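Local structure of muramidase (Trichobolus zukalii, 6ZMV) at residues I29-G34 against P40-H45; T44-A49 against L54-Y59. The protein is a fungal lysozyme of glycoside hydrolase family 25 that hydrolyses bacterial cell-wall peptidoglycan. All blocks are in the same frame, centred on the assembly; numbering follows the deposited sequence.

In the fold
Contact 1 packs helix 42-51 on strand 26-33 and contact 2 packs it on strand 55-61, the parallel neighbour of 26-33 in the sheet, so that together they trace a beta-alpha-beta crossover of the TIM-barrel clan. Contact 1 takes the beginning of the helix and the strand before it; contact 2 takes the next turns and the strand after it, with Thr44 and His45 common to both. Both contacts are largely buried, yet each has a more open flank. Contact 1 is mainly hydrocarbon and aromatic, with no hydrogen bond between its segments. Contact 2 pairs a tyrosine with an arginine and adds a backbone hydrogen bond. Ile29 N to Gly57 O, 2.9 Å, probably joins the two strands directly.

Contact 1: residues I29-G34 against P40-H45; sequences IKATEG and PVFSTH
Ile29 is wedged between Phe42 and His45, the two residues of the first helical turn that face strand 26-33. Its CG2 methyl does most of the work, lying 3.7 Å from Phe42 CD1 and 3.7 Å from His45 CB. CG1 lies anti to the carbonyl carbon (chi1 -56°), which carries CD1 to the helix backbone, 3.8 Å from His45 O. A beta-branched residue suits this place: CG2 fits into the angle between Phe42 and His45, while the longer CG1-CD1 arm lies against the His45 backbone.

The Phe42 ring is the second tight element. With CG anti to its backbone N (chi1 171°), the ring is carried toward the strand, and its CD1 corner meets Ala31 CB at 3.7 Å. The carbonyl of Lys30 approaches the same ring at its edge, with O 3.4 Å from Phe42 CD1, where the slightly positive ring hydrogens suit an oxygen. Alanine fits here because a small methyl lets the ring come close to the strand.

His45 is buried but not merely greasy: Val41 CG1 covers one face of the imidazole, ND1 bonds to Tyr16 OH and NE2 to Ser8 O, so both nitrogens are satisfied and the ring's rotation is fixed. The solvent side is the outer face of the helix, with Ser43 and Thr44, and Phe42 itself is partly exposed. Lys30, buried against Tyr59 and Phe61, leads away from the helix to a salt bridge between NZ and Glu33 OE1, 2.7 Å.

This is the strand-to-helix half of a beta-alpha-beta crossover in the TIM-barrel-clan GH25 domain. Strand 26-33 runs between strands 2-7 and 55-61; Ile7 of 2-7 touches both Ile29 and His45, and helix 69-78 sets Phe76 on Ala31.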
loop_
_atom_site.group_PDB
_atom_site.type_symbol
_atom_site.label_atom_id
_atom_site.label_comp_id
_atom_site.label_asym_id
_atom_site.label_seq_id
_atom_site.Cartn_x
_atom_site.Cartn_y
_atom_site.Cartn_z
ATOM N N ILE A 29 -7.065 -0.713 1.640
ATOM C CA ILE A 29 -7.712 -1.461 2.741
ATOM C C ILE A 29 -6.833 -2.578 3.281
ATOM O O ILE A 29 -6.354 -3.403 2.487
ATOM C CB ILE A 29 -9.047 -2.036 2.235
ATOM C CG1 ILE A 29 -9.965 -0.969 1.680
ATOM C CG2 ILE A 29 -9.702 -2.833 3.337
ATOM C CD1 ILE A 29 -11.053 -1.537 0.849
ATOM N N LYS A 30 -6.596 -2.581 4.591
ATOM C CA LYS A 30 -5.729 -3.650 5.116
ATOM C C LYS A 30 -6.381 -5.001 4.836
ATOM O O LYS A 30 -7.523 -5.243 5.225
ATOM C CB LYS A 30 -5.536 -3.525 6.616
ATOM C CG LYS A 30 -4.510 -4.490 7.160
ATOM C CD LYS A 30 -4.144 -4.216 8.617
ATOM C CE LYS A 30 -3.017 -5.098 9.096
ATOM N NZ LYS A 30 -2.598 -4.723 10.441
ATOM N N ALA A 31 -5.575 -5.908 4.269
ATOM C CA ALA A 31 -5.978 -7.296 4.039
ATOM C C ALA A 31 -5.348 -8.240 5.029
ATOM O O ALA A 31 -6.060 -9.108 5.623
ATOM C CB ALA A 31 -5.690 -7.682 2.615
ATOM N N THR A 32 -4.035 -8.172 5.183
ATOM C CA THR A 32 -3.274 -9.193 5.877
ATOM C C THR A 32 -2.121 -8.560 6.663
ATOM O O THR A 32 -1.678 -7.445 6.365
ATOM C CB THR A 32 -2.716 -10.240 4.890
ATOM O OG1 THR A 32 -2.109 -9.570 3.780
ATOM C CG2 THR A 32 -3.813 -11.144 4.406
ATOM N N GLU A 33 -1.557 -9.327 7.599
ATOM C CA GLU A 33 -0.327 -9.014 8.310
ATOM C C GLU A 33 0.423 -10.293 8.614
ATOM O O GLU A 33 -0.167 -11.323 9.073
ATOM C CB GLU A 33 -0.627 -8.270 9.617
ATOM C CG GLU A 33 0.615 -7.927 10.397
ATOM C CD GLU A 33 0.433 -6.950 11.561
ATOM O OE1 GLU A 33 -0.464 -6.088 11.479
ATOM O OE2 GLU A 33 1.210 -7.074 12.553
ATOM N N GLY A 34 1.725 -10.270 8.319
ATOM C CA GLY A 34 2.513 -11.477 8.545
ATOM C C GLY A 34 2.010 -12.686 7.796
ATOM O O GLY A 34 1.610 -12.547 6.648
ATOM N N PRO A 40 -10.258 -8.540 9.888
ATOM C CA PRO A 40 -11.646 -9.015 9.845
ATOM C C PRO A 40 -12.631 -8.113 9.138
ATOM O O PRO A 40 -13.756 -8.535 8.849
ATOM C CB PRO A 40 -11.983 -9.236 11.287
ATOM C CG PRO A 40 -11.054 -8.357 12.024
ATOM C CD PRO A 40 -9.751 -8.305 11.266
ATOM N N VAL A 41 -12.218 -6.892 8.881
ATOM C CA VAL A 41 -13.114 -5.909 8.241
ATOM C C VAL A 41 -12.795 -5.774 6.749
ATOM O O VAL A 41 -13.451 -4.984 6.025
ATOM C CB VAL A 41 -13.136 -4.578 9.004
ATOM C CG1 VAL A 41 -14.275 -3.667 8.585
ATOM C CG2 VAL A 41 -13.168 -4.794 10.498
ATOM N N PHE A 42 -11.792 -6.491 6.252
ATOM C CA PHE A 42 -11.371 -6.325 4.838
ATOM C C PHE A 42 -12.565 -6.439 3.911
ATOM O O PHE A 42 -12.781 -5.581 3.046
ATOM C CB PHE A 42 -10.285 -7.336 4.463
ATOM C CG PHE A 42 -9.996 -7.319 2.987
ATOM C CD1 PHE A 42 -9.141 -6.380 2.465
ATOM C CD2 PHE A 42 -10.634 -8.225 2.119
ATOM C CE1 PHE A 42 -8.934 -6.325 1.101
ATOM C CE2 PHE A 42 -10.430 -8.143 0.749
ATOM C CZ PHE A 42 -9.578 -7.217 0.271
ATOM N N SER A 43 -13.326 -7.530 4.008
ATOM C CA SER A 43 -14.401 -7.790 3.022
ATOM C C SER A 43 -15.485 -6.716 3.170
ATOM O O SER A 43 -16.070 -6.252 2.154
ATOM C CB SER A 43 -14.953 -9.159 3.147
ATOM O OG SER A 43 -13.967 -10.109 2.821
ATOM N N THR A 44 -15.794 -6.314 4.391
ATOM C CA THR A 44 -16.789 -5.237 4.629
ATOM C C THR A 44 -16.341 -3.966 3.923
ATOM O O THR A 44 -17.126 -3.330 3.172
ATOM C CB THR A 44 -16.972 -4.922 6.114
ATOM O OG1 THR A 44 -17.388 -6.128 6.789
ATOM C CG2 THR A 44 -17.875 -3.746 6.444
ATOM N N HIS A 45 -15.113 -3.578 4.102
ATOM C CA HIS A 45 -14.584 -2.357 3.496
ATOM C C HIS A 45 -14.503 -2.490 1.995
ATOM O O HIS A 45 -14.851 -1.548 1.260
ATOM C CB HIS A 45 -13.232 -2.035 4.084
ATOM C CG HIS A 45 -13.190 -1.555 5.484
ATOM N ND1 HIS A 45 -14.203 -0.803 6.020
ATOM C CD2 HIS A 45 -12.206 -1.678 6.421
ATOM C CE1 HIS A 45 -13.858 -0.455 7.270
ATOM N NE2 HIS A 45 -12.608 -0.983 7.561
#

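Contact 2: residues T44-A49 against L54-Y59; sequences THYTGA and LIRGGY
The Tyr46 ring and the Arg56 guanidinium overlap at an angle, their planes 37° apart. One face of the ring receives Arg56 CG in a CH-pi contact, 4.0 Å from the ring centroid and nearly on its normal. One face of the guanidinium is covered by Tyr46 CE2, offset toward the rim, which lies 3.4 Å from Arg56 NH2. The phenol OH comes near Arg56 NH1 at 3.5 Å, but at a poor angle for a hydrogen bond.

Arg56 reaches this position by a bend: CG sits between the backbone N and the carbonyl carbon, and chi2 of -74° bends the chain across the ring. The guanidinium is then held by partners beyond the tyrosine, NE by Thr50 OG1 and NH1 by Thr89 OG1; a bond from NH2 to a glycerol is probably adventitious. An alanine at Tyr46 takes away the ring, and the Arg56 methylenes and guanidinium face would probably be left without their packing partner, with a gap beside the helix.

Farther along the helix, Ala49 is small enough for its CB to rest 4.2 Å from Arg56 CB and 4.1 Å from Leu54 CD1. Its carbonyl accepts a hydrogen bond from Leu54 N, 3.0 Å from donor to Ala49 O. The axes of helix segment 44-49 and strand segment 55-59 run nearly antiparallel (164°), the return leg of the beta-alpha-beta crossover.

Phe42 also meets the Tyr46 ring, extending the aromatic surface. A long cationic side chain can thus be kept at a largely buried interface: its methylenes and flat face use the tyrosine, while NE and NH1 use the two threonine hydroxyls.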
loop_
_atom_site.group_PDB
_atom_site.type_symbol
_atom_site.label_atom_id
_atom_site.label_comp_id
_atom_site.label_asym_id
_atom_site.label_seq_id
_atom_site.Cartn_x
_atom_site.Cartn_y
_atom_site.Cartn_z
ATOM N N THR A 44 -15.794 -6.314 4.391
ATOM C CA THR A 44 -16.789 -5.237 4.629
ATOM C C THR A 44 -16.341 -3.966 3.923
ATOM O O THR A 44 -17.126 -3.330 3.172
ATOM C CB THR A 44 -16.972 -4.922 6.114
ATOM O OG1 THR A 44 -17.388 -6.128 6.789
ATOM C CG2 THR A 44 -17.875 -3.746 6.444
ATOM N N HIS A 45 -15.113 -3.578 4.102
ATOM C CA HIS A 45 -14.584 -2.357 3.496
ATOM C C HIS A 45 -14.503 -2.490 1.995
ATOM O O HIS A 45 -14.851 -1.548 1.260
ATOM C CB HIS A 45 -13.232 -2.035 4.084
ATOM C CG HIS A 45 -13.190 -1.555 5.484
ATOM N ND1 HIS A 45 -14.203 -0.803 6.020
ATOM C CD2 HIS A 45 -12.206 -1.678 6.421
ATOM C CE1 HIS A 45 -13.858 -0.455 7.270
ATOM N NE2 HIS A 45 -12.608 -0.983 7.561
ATOM N N TYR A 46 -14.032 -3.606 1.491
ATOM C CA TYR A 46 -13.861 -3.779 0.023
ATOM C C TYR A 46 -15.186 -3.772 -0.698
ATOM O O TYR A 46 -15.332 -3.067 -1.686
ATOM C CB TYR A 46 -13.097 -5.085 -0.211
ATOM C CG TYR A 46 -12.332 -5.212 -1.505
ATOM C CD1 TYR A 46 -11.006 -4.831 -1.594
ATOM C CD2 TYR A 46 -12.899 -5.765 -2.635
ATOM C CE1 TYR A 46 -10.248 -5.059 -2.722
ATOM C CE2 TYR A 46 -12.160 -5.996 -3.781
ATOM C CZ TYR A 46 -10.830 -5.635 -3.829
ATOM O OH TYR A 46 -10.030 -5.908 -4.903
ATOM N N THR A 47 -16.207 -4.412 -0.110
ATOM C CA THR A 47 -17.576 -4.430 -0.685
ATOM C C THR A 47 -18.164 -3.025 -0.636
ATOM O O THR A 47 -18.747 -2.557 -1.605
ATOM C CB THR A 47 -18.420 -5.426 0.086
ATOM O OG1 THR A 47 -17.860 -6.732 -0.023
ATOM C CG2 THR A 47 -19.827 -5.434 -0.392
ATOM N N GLY A 48 -18.086 -2.353 0.502
ATOM C CA GLY A 48 -18.661 -1.024 0.649
ATOM C C GLY A 48 -17.997 -0.049 -0.282
ATOM O O GLY A 48 -18.654 0.837 -0.862
ATOM N N ALA A 49 -16.680 -0.138 -0.401
ATOM C CA ALA A 49 -15.932 0.744 -1.301
ATOM C C ALA A 49 -16.378 0.521 -2.730
ATOM O O ALA A 49 -16.577 1.517 -3.475
ATOM C CB ALA A 49 -14.448 0.533 -1.203
ATOM N N LEU A 54 -15.706 3.820 -5.233
ATOM C CA LEU A 54 -14.258 4.043 -4.964
ATOM C C LEU A 54 -13.419 3.017 -5.677
ATOM O O LEU A 54 -13.740 1.806 -5.659
ATOM C CB LEU A 54 -14.000 3.971 -3.466
ATOM C CG LEU A 54 -14.652 5.044 -2.623
ATOM C CD1 LEU A 54 -14.646 4.647 -1.157
ATOM C CD2 LEU A 54 -14.050 6.420 -2.863
ATOM N N ILE A 55 -12.322 3.458 -6.260
ATOM C CA ILE A 55 -11.278 2.527 -6.721
ATOM C C ILE A 55 -10.645 1.988 -5.443
ATOM O O ILE A 55 -10.573 2.731 -4.452
ATOM C CB ILE A 55 -10.263 3.317 -7.568
ATOM C CG1 ILE A 55 -10.955 3.765 -8.859
ATOM C CG2 ILE A 55 -8.966 2.580 -7.833
ATOM C CD1 ILE A 55 -10.244 4.815 -9.710
ATOM N N ARG A 56 -10.199 0.736 -5.407
ATOM C CA ARG A 56 -9.770 0.172 -4.107
ATOM C C ARG A 56 -8.741 -0.927 -4.338
ATOM O O ARG A 56 -8.697 -1.553 -5.409
ATOM C CB ARG A 56 -10.923 -0.371 -3.263
ATOM C CG ARG A 56 -11.659 -1.564 -3.805
ATOM C CD ARG A 56 -12.585 -1.331 -4.950
ATOM N NE ARG A 56 -13.304 -2.516 -5.340
ATOM C CZ ARG A 56 -12.866 -3.489 -6.144
ATOM N NH1 ARG A 56 -11.681 -3.419 -6.724
ATOM N NH2 ARG A 56 -13.658 -4.523 -6.398
ATOM N N GLY A 57 -7.894 -1.083 -3.345
ATOM C CA GLY A 57 -6.975 -2.207 -3.291
ATOM C C GLY A 57 -6.714 -2.598 -1.873
ATOM O O GLY A 57 -7.153 -1.907 -0.947
ATOM N N GLY A 58 -6.022 -3.713 -1.712
ATOM C CA GLY A 58 -5.621 -4.186 -0.388
ATOM C C GLY A 58 -4.159 -3.850 -0.077
ATOM O O GLY A 58 -3.352 -3.525 -0.940
ATOM N N TYR A 59 -3.817 -3.945 1.208
ATOM C CA TYR A 59 -2.423 -3.845 1.654
ATOM C C TYR A 59 -2.058 -4.962 2.623
ATOM O O TYR A 59 -2.903 -5.511 3.332
ATOM C CB TYR A 59 -2.043 -2.442 2.149
ATOM C CG TYR A 59 -2.523 -1.984 3.502
ATOM C CD1 TYR A 59 -1.838 -2.377 4.656
ATOM C CD2 TYR A 59 -3.609 -1.127 3.643
ATOM C CE1 TYR A 59 -2.186 -1.888 5.888
ATOM C CE2 TYR A 59 -3.954 -0.632 4.881
ATOM C CZ TYR A 59 -3.236 -0.995 5.997
ATOM O OH TYR A 59 -3.594 -0.509 7.216
#